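Local coordinates for protein myosin-4 (Saccharomyces cerevisiae, PDB 4LL6) that carries mRNAs such as the ASH1 message to the yeast bud as an actin-based motor, being recruited to them through the adaptor SHE3, at residues A[185-190]-A[202-207]; A[197-202]-A[340-345]; A[226-231]-A[299-304]; A[156-161]-A[213-218]. The protein carries 1 engineered substitution. One frame throughout, in Å; residues are numbered along the deposited sequence.

Interaction 1 (A[185-190]-A[202-207])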
loop_
_atom_site.group_PDB
_atom_site.type_symbol
_atom_site.label_atom_id
_atom_site.label_comp_id
_atom_site.label_asym_id
_atom_site.label_seq_id
_atom_site.Cartn_x
_atom_site.Cartn_y
_atom_site.Cartn_z
ATOM N N GLU A 185 -3.760 9.128 -13.668
ATOM C CA GLU A 185 -3.638 10.261 -12.766
ATOM C C GLU A 185 -2.874 9.837 -11.516
ATOM O O GLU A 185 -2.098 10.615 -10.968
ATOM C CB GLU A 185 -5.014 10.808 -12.369
ATOM C CG GLU A 185 -4.922 11.981 -11.387
ATOM C CD GLU A 185 -6.178 12.845 -11.340
ATOM O OE1 GLU A 185 -6.174 13.853 -10.592
ATOM O OE2 GLU A 185 -7.161 12.525 -12.050
ATOM N N PHE A 186 -3.111 8.603 -11.066
ATOM C CA PHE A 186 -2.431 8.056 -9.892
ATOM C C PHE A 186 -0.933 8.062 -10.182
ATOM O O PHE A 186 -0.151 8.608 -9.414
ATOM C CB PHE A 186 -2.928 6.615 -9.639
ATOM C CG PHE A 186 -2.406 5.971 -8.372
ATOM C CD1 PHE A 186 -1.881 6.730 -7.331
ATOM C CD2 PHE A 186 -2.516 4.589 -8.202
ATOM C CE1 PHE A 186 -1.477 6.131 -6.139
ATOM C CE2 PHE A 186 -2.116 3.974 -7.017
ATOM C CZ PHE A 186 -1.595 4.749 -5.982
ATOM N N ASP A 187 -0.552 7.461 -11.307
ATOM C CA ASP A 187 0.841 7.385 -11.717
ATOM C C ASP A 187 1.469 8.769 -11.880
ATOM O O ASP A 187 2.621 8.975 -11.518
ATOM C CB ASP A 187 0.967 6.598 -13.026
ATOM C CG ASP A 187 2.400 6.515 -13.521
ATOM O OD1 ASP A 187 2.944 7.555 -13.957
ATOM O OD2 ASP A 187 2.990 5.417 -13.469
ATOM N N ALA A 188 0.707 9.717 -12.415
ATOM C CA ALA A 188 1.215 11.071 -12.612
ATOM C C ALA A 188 1.530 11.781 -11.295
ATOM O O ALA A 188 2.563 12.443 -11.171
ATOM C CB ALA A 188 0.215 11.891 -13.416
ATOM N N VAL A 189 0.638 11.648 -10.316
ATOM C CA VAL A 189 0.837 12.283 -9.017
ATOM C C VAL A 189 2.045 11.698 -8.281
ATOM O O VAL A 189 2.773 12.414 -7.599
ATOM C CB VAL A 189 -0.407 12.133 -8.105
ATOM C CG1 VAL A 189 -0.120 12.761 -6.741
ATOM C CG2 VAL A 189 -1.623 12.808 -8.760
ATOM N N LEU A 190 2.245 10.395 -8.404
ATOM C CA LEU A 190 3.373 9.750 -7.757
ATOM C C LEU A 190 4.658 10.308 -8.378
ATOM O O LEU A 190 5.696 10.370 -7.731
ATOM C CB LEU A 190 3.277 8.222 -7.933
ATOM C CG LEU A 190 2.175 7.533 -7.102
ATOM C CD1 LEU A 190 1.909 6.102 -7.605
ATOM C CD2 LEU A 190 2.592 7.511 -5.643
ATOM N N LYS A 202 6.481 -0.414 -5.694
ATOM C CA LYS A 202 5.870 -1.118 -4.587
ATOM C C LYS A 202 4.400 -0.735 -4.440
ATOM O O LYS A 202 3.557 -1.585 -4.144
ATOM C CB LYS A 202 6.619 -0.826 -3.272
ATOM C CG LYS A 202 6.062 -1.609 -2.105
ATOM C CD LYS A 202 6.715 -1.237 -0.802
ATOM C CE LYS A 202 6.297 -2.190 0.312
ATOM N NZ LYS A 202 4.836 -2.276 0.524
ATOM N N ILE A 203 4.108 0.547 -4.649
ATOM C CA ILE A 203 2.756 1.072 -4.526
ATOM C C ILE A 203 1.833 0.448 -5.565
ATOM O O ILE A 203 0.654 0.233 -5.310
ATOM C CB ILE A 203 2.762 2.623 -4.662
ATOM C CG1 ILE A 203 3.466 3.226 -3.447
ATOM C CG2 ILE A 203 1.329 3.176 -4.794
ATOM C CD1 ILE A 203 3.701 4.706 -3.545
ATOM N N PHE A 204 2.362 0.139 -6.737
ATOM C CA PHE A 204 1.504 -0.459 -7.735
ATOM C C PHE A 204 1.312 -1.932 -7.405
ATOM O O PHE A 204 0.207 -2.449 -7.516
ATOM C CB PHE A 204 2.077 -0.237 -9.146
ATOM C CG PHE A 204 1.758 1.133 -9.721
ATOM C CD1 PHE A 204 2.474 1.634 -10.804
ATOM C CD2 PHE A 204 0.764 1.934 -9.151
ATOM C CE1 PHE A 204 2.215 2.919 -11.311
ATOM C CE2 PHE A 204 0.494 3.218 -9.646
ATOM C CZ PHE A 204 1.227 3.714 -10.733
ATOM N N ASN A 205 2.385 -2.600 -6.980
ATOM C CA ASN A 205 2.304 -4.008 -6.610
ATOM C C ASN A 205 1.269 -4.167 -5.495
ATOM O O ASN A 205 0.414 -5.037 -5.568
ATOM C CB ASN A 205 3.667 -4.522 -6.129
ATOM C CG ASN A 205 4.533 -5.059 -7.263
ATOM O OD1 ASN A 205 4.229 -6.091 -7.845
ATOM N ND2 ASN A 205 5.609 -4.355 -7.579
ATOM N N ASP A 206 1.349 -3.307 -4.478
ATOM C CA ASP A 206 0.421 -3.344 -3.358
ATOM C C ASP A 206 -0.996 -2.989 -3.763
ATOM O O ASP A 206 -1.954 -3.521 -3.200
ATOM C CB ASP A 206 0.896 -2.423 -2.233
ATOM C CG ASP A 206 2.123 -2.974 -1.531
ATOM O OD1 ASP A 206 2.373 -4.195 -1.674
ATOM O OD2 ASP A 206 2.829 -2.214 -0.837
ATOM N N THR A 207 -1.127 -2.097 -4.742
ATOM C CA THR A 207 -2.442 -1.708 -5.223
ATOM C C THR A 207 -3.118 -2.972 -5.761
ATOM O O THR A 207 -4.275 -3.228 -5.467
ATOM C CB THR A 207 -2.337 -0.633 -6.334
ATOM O OG1 THR A 207 -2.003 0.629 -5.739
ATOM C CG2 THR A 207 -3.658 -0.517 -7.120
#
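In the all-helical globular tail of this myosin, the antiparallel helices 173-192 and 197-221 face each other across an apolar core, and Phe186, Leu190, Ile203 and Phe204 fill the gap. The two short axes stay 12.0 Å apart at 150°, so long side chains do the touching. No hydrogen bond crosses. Phe186 and Phe204 form an offset edge-to-face pair with ring planes at 70° and centroids 5.5 Å apart. Phe204 turns its edge to the face of Phe186, bringing its CE2 to 3.6 Å from Phe186 CD2. Phe186 CG lies anti to the backbone N (chi1 -174°), which sends the ring across to helix 197-221, where its CZ meets Ile203 CG2 at 3.5 Å. Leu190 CD1 lies over one face of the Phe186 ring, toward its rim, and also touches Phe204 CE2. Its other methyl, CD2, packs on Ile203 CD1 at 3.7 Å. An alanine in place of Phe186 would probably open a gap between the helices and leave the edge of Phe204 without one of its aromatic partners. Helices 85-96 and 120-155 close the core around Phe186, through Ile90 and Phe148. On the more exposed flank, Asp187 OD2 sits at the edge of Phe204, 3.4 Å from its CE1. At another edge, Thr207 OG1 lies near the plane of the Phe186 ring while bonding back to Ile203 O at 2.7 Å.

Interaction 2 (A[197-202]-A[340-345])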
loop_
_atom_site.group_PDB
_atom_site.type_symbol
_atom_site.label_atom_id
_atom_site.label_comp_id
_atom_site.label_asym_id
_atom_site.label_seq_id
_atom_site.Cartn_x
_atom_site.Cartn_y
_atom_site.Cartn_z
ATOM N N ASP A 197 11.447 5.671 -7.237
ATOM C CA ASP A 197 11.116 4.602 -8.174
ATOM C C ASP A 197 10.690 3.294 -7.521
ATOM O O ASP A 197 9.656 2.729 -7.871
ATOM C CB ASP A 197 12.299 4.324 -9.103
ATOM C CG ASP A 197 12.018 4.739 -10.517
ATOM O OD1 ASP A 197 12.117 5.956 -10.799
ATOM O OD2 ASP A 197 11.674 3.845 -11.332
ATOM N N SER A 198 11.500 2.797 -6.590
ATOM C CA SER A 198 11.175 1.558 -5.902
ATOM C C SER A 198 9.862 1.697 -5.136
ATOM O O SER A 198 9.042 0.782 -5.143
ATOM C CB SER A 198 12.299 1.168 -4.940
ATOM O OG SER A 198 13.454 0.770 -5.654
ATOM N N MET A 199 9.664 2.834 -4.474
ATOM C CA MET A 199 8.436 3.048 -3.720
ATOM C C MET A 199 7.235 3.117 -4.672
ATOM O O MET A 199 6.160 2.603 -4.376
ATOM C CB MET A 199 8.527 4.329 -2.892
ATOM C CG MET A 199 7.476 4.394 -1.788
ATOM S SD MET A 199 7.512 2.875 -0.716
ATOM C CE MET A 199 5.799 2.420 -0.679
ATOM N N HIS A 200 7.449 3.736 -5.829
ATOM C CA HIS A 200 6.433 3.896 -6.865
ATOM C C HIS A 200 5.970 2.507 -7.290
ATOM O O HIS A 200 4.764 2.220 -7.348
ATOM C CB HIS A 200 7.054 4.628 -8.056
ATOM C CG HIS A 200 6.062 5.188 -9.028
ATOM N ND1 HIS A 200 5.116 4.412 -9.661
ATOM C CD2 HIS A 200 5.895 6.444 -9.500
ATOM C CE1 HIS A 200 4.407 5.167 -10.480
ATOM N NE2 HIS A 200 4.859 6.404 -10.401
ATOM N N THR A 201 6.955 1.661 -7.582
ATOM C CA THR A 201 6.741 0.281 -8.001
ATOM C C THR A 201 5.984 -0.494 -6.926
ATOM O O THR A 201 4.971 -1.146 -7.208
ATOM C CB THR A 201 8.110 -0.432 -8.268
ATOM O OG1 THR A 201 8.692 0.083 -9.471
ATOM C CG2 THR A 201 7.937 -1.937 -8.407
ATOM N N LYS A 202 6.481 -0.414 -5.694
ATOM C CA LYS A 202 5.870 -1.118 -4.587
ATOM C C LYS A 202 4.400 -0.735 -4.440
ATOM O O LYS A 202 3.557 -1.585 -4.144
ATOM C CB LYS A 202 6.619 -0.826 -3.272
ATOM C CG LYS A 202 6.062 -1.609 -2.105
ATOM C CD LYS A 202 6.715 -1.237 -0.802
ATOM C CE LYS A 202 6.297 -2.190 0.312
ATOM N NZ LYS A 202 4.836 -2.276 0.524
ATOM N N ASP A 340 4.123 -5.654 2.770
ATOM C CA ASP A 340 5.446 -5.801 3.347
ATOM C C ASP A 340 5.984 -4.422 3.687
ATOM O O ASP A 340 5.441 -3.408 3.240
ATOM C CB ASP A 340 6.405 -6.507 2.383
ATOM C CG ASP A 340 5.928 -7.893 2.001
ATOM O OD1 ASP A 340 5.175 -8.512 2.795
ATOM O OD2 ASP A 340 6.317 -8.369 0.912
ATOM N N SER A 341 7.035 -4.404 4.501
ATOM C CA SER A 341 7.699 -3.183 4.916
ATOM C C SER A 341 8.301 -2.536 3.676
ATOM O O SER A 341 8.762 -3.230 2.785
ATOM C CB SER A 341 8.806 -3.517 5.911
ATOM O OG SER A 341 9.755 -2.469 5.982
ATOM N N ALA A 342 8.286 -1.208 3.623
ATOM C CA ALA A 342 8.841 -0.485 2.485
ATOM C C ALA A 342 10.367 -0.565 2.553
ATOM O O ALA A 342 11.076 -0.013 1.724
ATOM C CB ALA A 342 8.375 0.960 2.518
ATOM N N LYS A 343 10.846 -1.280 3.557
ATOM C CA LYS A 343 12.268 -1.494 3.816
ATOM C C LYS A 343 13.241 -1.368 2.642
ATOM O O LYS A 343 13.887 -0.334 2.467
ATOM C CB LYS A 343 12.443 -2.863 4.472
ATOM C CG LYS A 343 13.864 -3.269 4.762
ATOM C CD LYS A 343 14.465 -2.427 5.855
ATOM C CE LYS A 343 15.476 -3.243 6.636
ATOM N NZ LYS A 343 14.822 -4.449 7.249
ATOM N N ASN A 344 13.353 -2.417 1.836
ATOM C CA ASN A 344 14.301 -2.404 0.723
ATOM C C ASN A 344 13.892 -1.505 -0.432
ATOM O O ASN A 344 14.597 -1.414 -1.434
ATOM C CB ASN A 344 14.516 -3.829 0.194
ATOM C CG ASN A 344 14.783 -4.844 1.309
ATOM O OD1 ASN A 344 15.622 -4.616 2.195
ATOM N ND2 ASN A 344 14.073 -5.975 1.262
ATOM N N HIS A 345 12.766 -0.820 -0.289
ATOM C CA HIS A 345 12.277 0.029 -1.363
ATOM C C HIS A 345 12.511 1.512 -1.179
ATOM O O HIS A 345 12.190 2.296 -2.075
ATOM C CB HIS A 345 10.778 -0.190 -1.560
ATOM C CG HIS A 345 10.422 -1.520 -2.146
ATOM N ND1 HIS A 345 10.289 -1.724 -3.504
ATOM C CD2 HIS A 345 10.109 -2.700 -1.556
ATOM C CE1 HIS A 345 9.904 -2.968 -3.724
ATOM N NE2 HIS A 345 9.788 -3.581 -2.559
HETATM O O HOH W 1 11.770 4.663 -3.620
HETATM O O HOH W 2 4.128 -5.665 0.016
#
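Lys202 NZ is gripped from several sides. It donates to Asp340 O at 3.0 Å, coming from above the carbonyl plane. It also forms a salt bridge with Asp206, one turn further along its own helix. A water held by Asp340 N adds a long, weak contact to the same ammonium. The chain of Lys202 is extended up to CE and bends only at the last torsion (chi4 -57°), which turns NZ to the loop carbonyl. On the way it crosses the His345 ring at about a right angle. Its CB lies over one ring face, 3.9 Å from the centroid, in a CH-pi contact, and its CD is 3.8 Å from His345 CD2. The contact thus lays the loop between helices 310-320 and 361-367 of the globular tail on the first turns of helix 197-221. Near the start of that helix, His345 ND1 gives a weak bond to Ser198 O, 3.2 Å long and bent to 132°. A water bridges Met199 N and His345 O, accepting from the first and donating to the second. Ser198 CB presses on His345 O. On the buried side, Met199 SD rests 3.9 Å from Ala342 CB.

Interaction 3 (A[226-231]-A[299-304])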
loop_
_atom_site.group_PDB
_atom_site.type_symbol
_atom_site.label_atom_id
_atom_site.label_comp_id
_atom_site.label_asym_id
_atom_site.label_seq_id
_atom_site.Cartn_x
_atom_site.Cartn_y
_atom_site.Cartn_z
ATOM N N LEU A 226 -21.829 -19.038 -10.723
ATOM C CA LEU A 226 -20.509 -19.154 -11.327
ATOM C C LEU A 226 -20.459 -20.391 -12.206
ATOM O O LEU A 226 -21.015 -21.430 -11.847
ATOM C CB LEU A 226 -19.435 -19.271 -10.241
ATOM C CG LEU A 226 -19.403 -18.189 -9.156
ATOM C CD1 LEU A 226 -18.257 -18.486 -8.193
ATOM C CD2 LEU A 226 -19.258 -16.799 -9.809
ATOM N N ASN A 227 -19.794 -20.275 -13.352
ATOM C CA ASN A 227 -19.651 -21.384 -14.298
ATOM C C ASN A 227 -18.437 -21.133 -15.178
ATOM O O ASN A 227 -17.761 -20.124 -15.014
ATOM C CB ASN A 227 -20.909 -21.533 -15.167
ATOM C CG ASN A 227 -21.482 -20.194 -15.617
ATOM O OD1 ASN A 227 -20.850 -19.441 -16.370
ATOM N ND2 ASN A 227 -22.693 -19.889 -15.148
ATOM N N TRP A 228 -18.158 -22.051 -16.100
ATOM C CA TRP A 228 -17.013 -21.905 -17.005
ATOM C C TRP A 228 -17.055 -20.552 -17.732
ATOM O O TRP A 228 -16.067 -19.827 -17.767
ATOM C CB TRP A 228 -17.002 -23.039 -18.048
ATOM C CG TRP A 228 -18.181 -22.996 -18.973
ATOM C CD1 TRP A 228 -19.416 -23.550 -18.759
ATOM C CD2 TRP A 228 -18.278 -22.263 -20.206
ATOM N NE1 TRP A 228 -20.274 -23.201 -19.778
ATOM C CE2 TRP A 228 -19.605 -22.413 -20.678
ATOM C CE3 TRP A 228 -17.373 -21.490 -20.954
ATOM C CZ2 TRP A 228 -20.051 -21.815 -21.869
ATOM C CZ3 TRP A 228 -17.817 -20.897 -22.134
ATOM C CH2 TRP A 228 -19.146 -21.063 -22.579
ATOM N N LYS A 229 -18.213 -20.223 -18.300
ATOM C CA LYS A 229 -18.403 -18.984 -19.043
ATOM C C LYS A 229 -18.130 -17.759 -18.169
ATOM O O LYS A 229 -17.663 -16.720 -18.656
ATOM C CB LYS A 229 -19.828 -18.946 -19.617
ATOM C CG LYS A 229 -20.173 -17.721 -20.452
ATOM C CD LYS A 229 -19.470 -17.699 -21.810
ATOM C CE LYS A 229 -19.824 -16.406 -22.561
ATOM N NZ LYS A 229 -19.197 -16.277 -23.914
ATOM N N TYR A 230 -18.424 -17.875 -16.878
ATOM C CA TYR A 230 -18.180 -16.770 -15.968
ATOM C C TYR A 230 -16.656 -16.590 -15.905
ATOM O O TYR A 230 -16.153 -15.463 -15.892
ATOM C CB TYR A 230 -18.769 -17.086 -14.580
ATOM C CG TYR A 230 -18.624 -15.970 -13.571
ATOM C CD1 TYR A 230 -19.527 -14.903 -13.528
ATOM C CD2 TYR A 230 -17.524 -15.930 -12.725
ATOM C CE1 TYR A 230 -19.318 -13.819 -12.663
ATOM C CE2 TYR A 230 -17.301 -14.863 -11.878
ATOM C CZ TYR A 230 -18.189 -13.811 -11.847
ATOM O OH TYR A 230 -17.883 -12.742 -11.032
ATOM N N GLY A 231 -15.934 -17.712 -15.901
ATOM C CA GLY A 231 -14.476 -17.693 -15.859
ATOM C C GLY A 231 -13.821 -16.989 -17.043
ATOM O O GLY A 231 -12.912 -16.175 -16.858
ATOM N N LYS A 299 -23.498 -22.840 -11.013
ATOM C CA LYS A 299 -24.796 -22.932 -11.657
ATOM C C LYS A 299 -24.493 -23.154 -13.138
ATOM O O LYS A 299 -23.888 -22.303 -13.789
ATOM C CB LYS A 299 -25.581 -21.627 -11.490
ATOM C CG LYS A 299 -26.923 -21.649 -12.213
ATOM C CD LYS A 299 -27.423 -20.264 -12.553
ATOM C CE LYS A 299 -28.507 -20.340 -13.628
ATOM N NZ LYS A 299 -28.868 -19.013 -14.228
ATOM N N PRO A 300 -24.914 -24.297 -13.693
ATOM C CA PRO A 300 -24.677 -24.620 -15.107
ATOM C C PRO A 300 -24.963 -23.456 -16.057
ATOM O O PRO A 300 -25.983 -22.777 -15.936
ATOM C CB PRO A 300 -25.612 -25.804 -15.346
ATOM C CG PRO A 300 -25.629 -26.485 -14.009
ATOM C CD PRO A 300 -25.761 -25.322 -13.056
ATOM N N ALA A 301 -24.061 -23.228 -17.004
ATOM C CA ALA A 301 -24.249 -22.134 -17.956
ATOM C C ALA A 301 -25.448 -22.442 -18.836
ATOM O O ALA A 301 -26.506 -21.810 -18.721
ATOM C CB ALA A 301 -23.003 -21.959 -18.818
ATOM N N ASN A 302 -25.266 -23.423 -19.714
ATOM C CA ASN A 302 -26.313 -23.848 -20.630
ATOM C C ASN A 302 -27.468 -24.426 -19.818
ATOM O O ASN A 302 -27.294 -25.406 -19.090
ATOM C CB ASN A 302 -25.775 -24.912 -21.597
ATOM C CG ASN A 302 -24.582 -24.427 -22.411
ATOM O OD1 ASN A 302 -23.960 -25.203 -23.139
ATOM N ND2 ASN A 302 -24.262 -23.141 -22.297
ATOM N N LYS A 303 -28.639 -23.809 -19.943
ATOM C CA LYS A 303 -29.822 -24.264 -19.225
ATOM C C LYS A 303 -30.023 -25.771 -19.394
ATOM O O LYS A 303 -30.241 -26.265 -20.504
ATOM C CB LYS A 303 -31.061 -23.501 -19.717
ATOM C CG LYS A 303 -31.078 -22.009 -19.360
ATOM C CD LYS A 303 -31.246 -21.775 -17.858
ATOM C CE LYS A 303 -29.986 -22.127 -17.072
ATOM N NZ LYS A 303 -30.208 -22.142 -15.598
ATOM N N GLY A 304 -29.938 -26.497 -18.283
ATOM C CA GLY A 304 -30.102 -27.938 -18.324
ATOM C C GLY A 304 -28.832 -28.653 -18.745
ATOM O O GLY A 304 -28.849 -29.461 -19.671
#
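Two hydrogen bonds join Leu226 and Asn227 to Lys299. In the backbone one, Lys299 N donates to Leu226 O at 3.0 Å. In the other, Asn227 ND2 donates to Lys299 O, also at 3.0 Å. This second bond is fairly straight, with an N-H...O angle of 160°. The acceptor lies close to the amide plane of Asn227, and the donor comes almost in line with the C=O. The other end of the Asn227 amide works within its own segment. Its OD1 accepts from Tyr230 N at 2.9 Å, making Asn227 the N-cap of helix 228-245. Its CG sits between the backbone N and the carbonyl carbon (chi1 41°), and from there one flat group can serve both the helix end and the loop. The loop that follows helix 288-295 is in this way pinned to the start of helix 228-245, at one end of the elongated globular tail. The van der Waals contacts centre on Ala301. Its CB comes closest to Trp228 NE1, at 3.1 Å, and also packs against Asn227 CG at 4.0 Å. Lys229 CB lies over the centre of one indole face. Asn302 ND2 approaches the edge of the same ring, 4.4 Å from CZ2. Within segment 226-231, Leu226 CD2 rests over one face of Tyr230, toward the rim, and both residues reach Leu219 of helix 197-221.

Interaction 4 (A[156-161]-A[213-218])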
loop_
_atom_site.group_PDB
_atom_site.type_symbol
_atom_site.label_atom_id
_atom_site.label_comp_id
_atom_site.label_asym_id
_atom_site.label_seq_id
_atom_site.Cartn_x
_atom_site.Cartn_y
_atom_site.Cartn_z
ATOM N N ILE A 156 -14.490 4.068 -8.958
ATOM C CA ILE A 156 -14.181 3.597 -10.307
ATOM C C ILE A 156 -14.992 2.333 -10.651
ATOM O O ILE A 156 -14.802 1.728 -11.707
ATOM C CB ILE A 156 -12.644 3.335 -10.466
ATOM C CG1 ILE A 156 -12.221 3.522 -11.925
ATOM C CG2 ILE A 156 -12.282 1.930 -10.020
ATOM C CD1 ILE A 156 -12.192 4.973 -12.378
ATOM N N GLU A 157 -15.899 1.951 -9.750
ATOM C CA GLU A 157 -16.768 0.779 -9.918
ATOM C C GLU A 157 -16.047 -0.454 -10.460
ATOM O O GLU A 157 -16.328 -0.905 -11.568
ATOM C CB GLU A 157 -17.941 1.125 -10.842
ATOM C CG GLU A 157 -18.827 2.259 -10.333
ATOM C CD GLU A 157 -19.933 2.634 -11.311
ATOM O OE1 GLU A 157 -20.724 1.741 -11.690
ATOM O OE2 GLU A 157 -20.009 3.824 -11.696
ATOM N N ILE A 158 -15.132 -1.009 -9.673
ATOM C CA ILE A 158 -14.372 -2.181 -10.100
ATOM C C ILE A 158 -15.191 -3.468 -10.109
ATOM O O ILE A 158 -14.999 -4.317 -10.979
ATOM C CB ILE A 158 -13.111 -2.369 -9.218
ATOM C CG1 ILE A 158 -11.980 -1.488 -9.754
ATOM C CG2 ILE A 158 -12.677 -3.820 -9.190
ATOM C CD1 ILE A 158 -10.930 -1.137 -8.715
ATOM N N PHE A 159 -16.093 -3.617 -9.144
ATOM C CA PHE A 159 -16.915 -4.814 -9.075
ATOM C C PHE A 159 -17.809 -4.940 -10.311
ATOM O O PHE A 159 -17.895 -6.012 -10.925
ATOM C CB PHE A 159 -17.795 -4.811 -7.812
ATOM C CG PHE A 159 -18.728 -5.996 -7.733
ATOM C CD1 PHE A 159 -18.265 -7.239 -7.287
ATOM C CD2 PHE A 159 -20.033 -5.904 -8.219
ATOM C CE1 PHE A 159 -19.077 -8.379 -7.333
ATOM C CE2 PHE A 159 -20.857 -7.040 -8.270
ATOM C CZ PHE A 159 -20.372 -8.283 -7.827
ATOM N N ASP A 160 -18.484 -3.850 -10.673
ATOM C CA ASP A 160 -19.366 -3.874 -11.840
ATOM C C ASP A 160 -18.599 -3.936 -13.148
ATOM O O ASP A 160 -19.148 -4.304 -14.184
ATOM C CB ASP A 160 -20.279 -2.651 -11.861
ATOM C CG ASP A 160 -21.449 -2.776 -10.907
ATOM O OD1 ASP A 160 -21.826 -3.909 -10.568
ATOM O OD2 ASP A 160 -22.003 -1.738 -10.512
ATOM N N MET A 161 -17.325 -3.585 -13.096
ATOM C CA MET A 161 -16.486 -3.580 -14.284
ATOM C C MET A 161 -15.858 -4.954 -14.519
ATOM O O MET A 161 -15.697 -5.405 -15.659
ATOM C CB MET A 161 -15.397 -2.525 -14.097
ATOM C CG MET A 161 -14.523 -2.249 -15.294
ATOM S SD MET A 161 -13.122 -1.260 -14.733
ATOM C CE MET A 161 -13.976 0.188 -14.114
ATOM N N VAL A 213 -7.537 -9.041 -2.990
ATOM C CA VAL A 213 -8.398 -9.232 -1.818
ATOM C C VAL A 213 -9.850 -8.806 -2.102
ATOM O O VAL A 213 -10.783 -9.578 -1.899
ATOM C CB VAL A 213 -7.866 -8.404 -0.599
ATOM C CG1 VAL A 213 -8.904 -8.359 0.543
ATOM C CG2 VAL A 213 -6.548 -8.988 -0.124
ATOM N N MET A 214 -10.020 -7.577 -2.578
ATOM C CA MET A 214 -11.339 -7.048 -2.879
ATOM C C MET A 214 -12.098 -7.882 -3.909
ATOM O O MET A 214 -13.274 -8.211 -3.715
ATOM C CB MET A 214 -11.217 -5.613 -3.373
ATOM C CG MET A 214 -12.542 -4.912 -3.506
ATOM S SD MET A 214 -12.785 -4.274 -5.164
ATOM C CE MET A 214 -13.683 -5.657 -5.942
ATOM N N LEU A 215 -11.431 -8.224 -5.005
ATOM C CA LEU A 215 -12.070 -9.015 -6.040
ATOM C C LEU A 215 -12.414 -10.393 -5.516
ATOM O O LEU A 215 -13.493 -10.903 -5.777
ATOM C CB LEU A 215 -11.161 -9.135 -7.270
ATOM C CG LEU A 215 -10.957 -7.823 -8.040
ATOM C CD1 LEU A 215 -9.933 -8.042 -9.133
ATOM C CD2 LEU A 215 -12.292 -7.329 -8.627
ATOM N N PHE A 216 -11.510 -10.992 -4.752
ATOM C CA PHE A 216 -11.766 -12.335 -4.247
ATOM C C PHE A 216 -12.896 -12.409 -3.226
ATOM O O PHE A 216 -13.725 -13.328 -3.268
ATOM C CB PHE A 216 -10.505 -12.958 -3.648
ATOM C CG PHE A 216 -10.678 -14.400 -3.321
ATOM C CD1 PHE A 216 -10.781 -15.344 -4.347
ATOM C CD2 PHE A 216 -10.866 -14.814 -2.001
ATOM C CE1 PHE A 216 -11.079 -16.683 -4.071
ATOM C CE2 PHE A 216 -11.167 -16.150 -1.710
ATOM C CZ PHE A 216 -11.274 -17.087 -2.751
ATOM N N ASN A 217 -12.924 -11.446 -2.314
ATOM C CA ASN A 217 -13.953 -11.405 -1.288
ATOM C C ASN A 217 -15.316 -11.162 -1.927
ATOM O O ASN A 217 -16.295 -11.805 -1.562
ATOM C CB ASN A 217 -13.649 -10.309 -0.260
ATOM C CG ASN A 217 -12.515 -10.686 0.703
ATOM O OD1 ASN A 217 -12.022 -11.819 0.711
ATOM N ND2 ASN A 217 -12.114 -9.730 1.529
ATOM N N ASP A 218 -15.374 -10.248 -2.893
ATOM C CA ASP A 218 -16.626 -9.944 -3.583
ATOM C C ASP A 218 -17.133 -11.119 -4.415
ATOM O O ASP A 218 -18.343 -11.370 -4.472
ATOM C CB ASP A 218 -16.458 -8.712 -4.470
ATOM C CG ASP A 218 -16.563 -7.437 -3.694
ATOM O OD1 ASP A 218 -16.624 -7.520 -2.456
ATOM O OD2 ASP A 218 -16.581 -6.352 -4.309
#
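The Phe159 ring and the Asp218 carboxylate are the flat groups here, with planes 74° apart. The carboxylate approaches the ring obliquely, and OD2 comes to 3.5 Å from Phe159 CD1. Asp218 CB packs on the same ring atom at 3.7 Å. Phe159 CG lies anti to the backbone N (chi1 177°), which carries the ring out to the flank of helix 197-221. There the ring also meets Lys222 in a cation-pi contact. With an alanine at Phe159, Asp218 CB would probably lose its packing partner and Lys222 its aromatic one. The deeper part is apolar. Ile158 CG2 touches Leu215 CD2 at 3.6 Å, the two side chains crossing at about a right angle. The same methyl lies 3.9 Å from Met214 CE, whose chain bends at its second and third torsions. Ser153 of helix 120-155 touches both Ile158 and Met214, while Ile259 of helix 257-266 packs on Leu215. No hydrogen bond joins the two segments. The backbone explains how Ile158 and Phe159 come to lie here. Glu157, with positive phi, is the C-prime residue of a Schellman motif that ends the long helix 120-155, and the chain turns there into the short helix 158-162.

In the fold
Helix 197-221 runs through interactions 1, 2 and 4, and interaction 3 begins at the helix that follows it, 228-245. Interactions 1 and 2 touch, their centres 11 Å apart. They share Lys202, and His200 of one packs on Asp187 and Leu190 of the other. Interaction 4 lies further along the helix, its centre about 18 Å from that of interaction 1. The centre of interaction 3 is about 20 Å from that of interaction 4 and about 41 Å from that of interaction 2. Along the chain, interaction 4 encloses interaction 1, and interaction 2 spans interaction 3. One long helix thus meets a preceding helix, a short helix and a late loop, tying distant parts of the globular tail together.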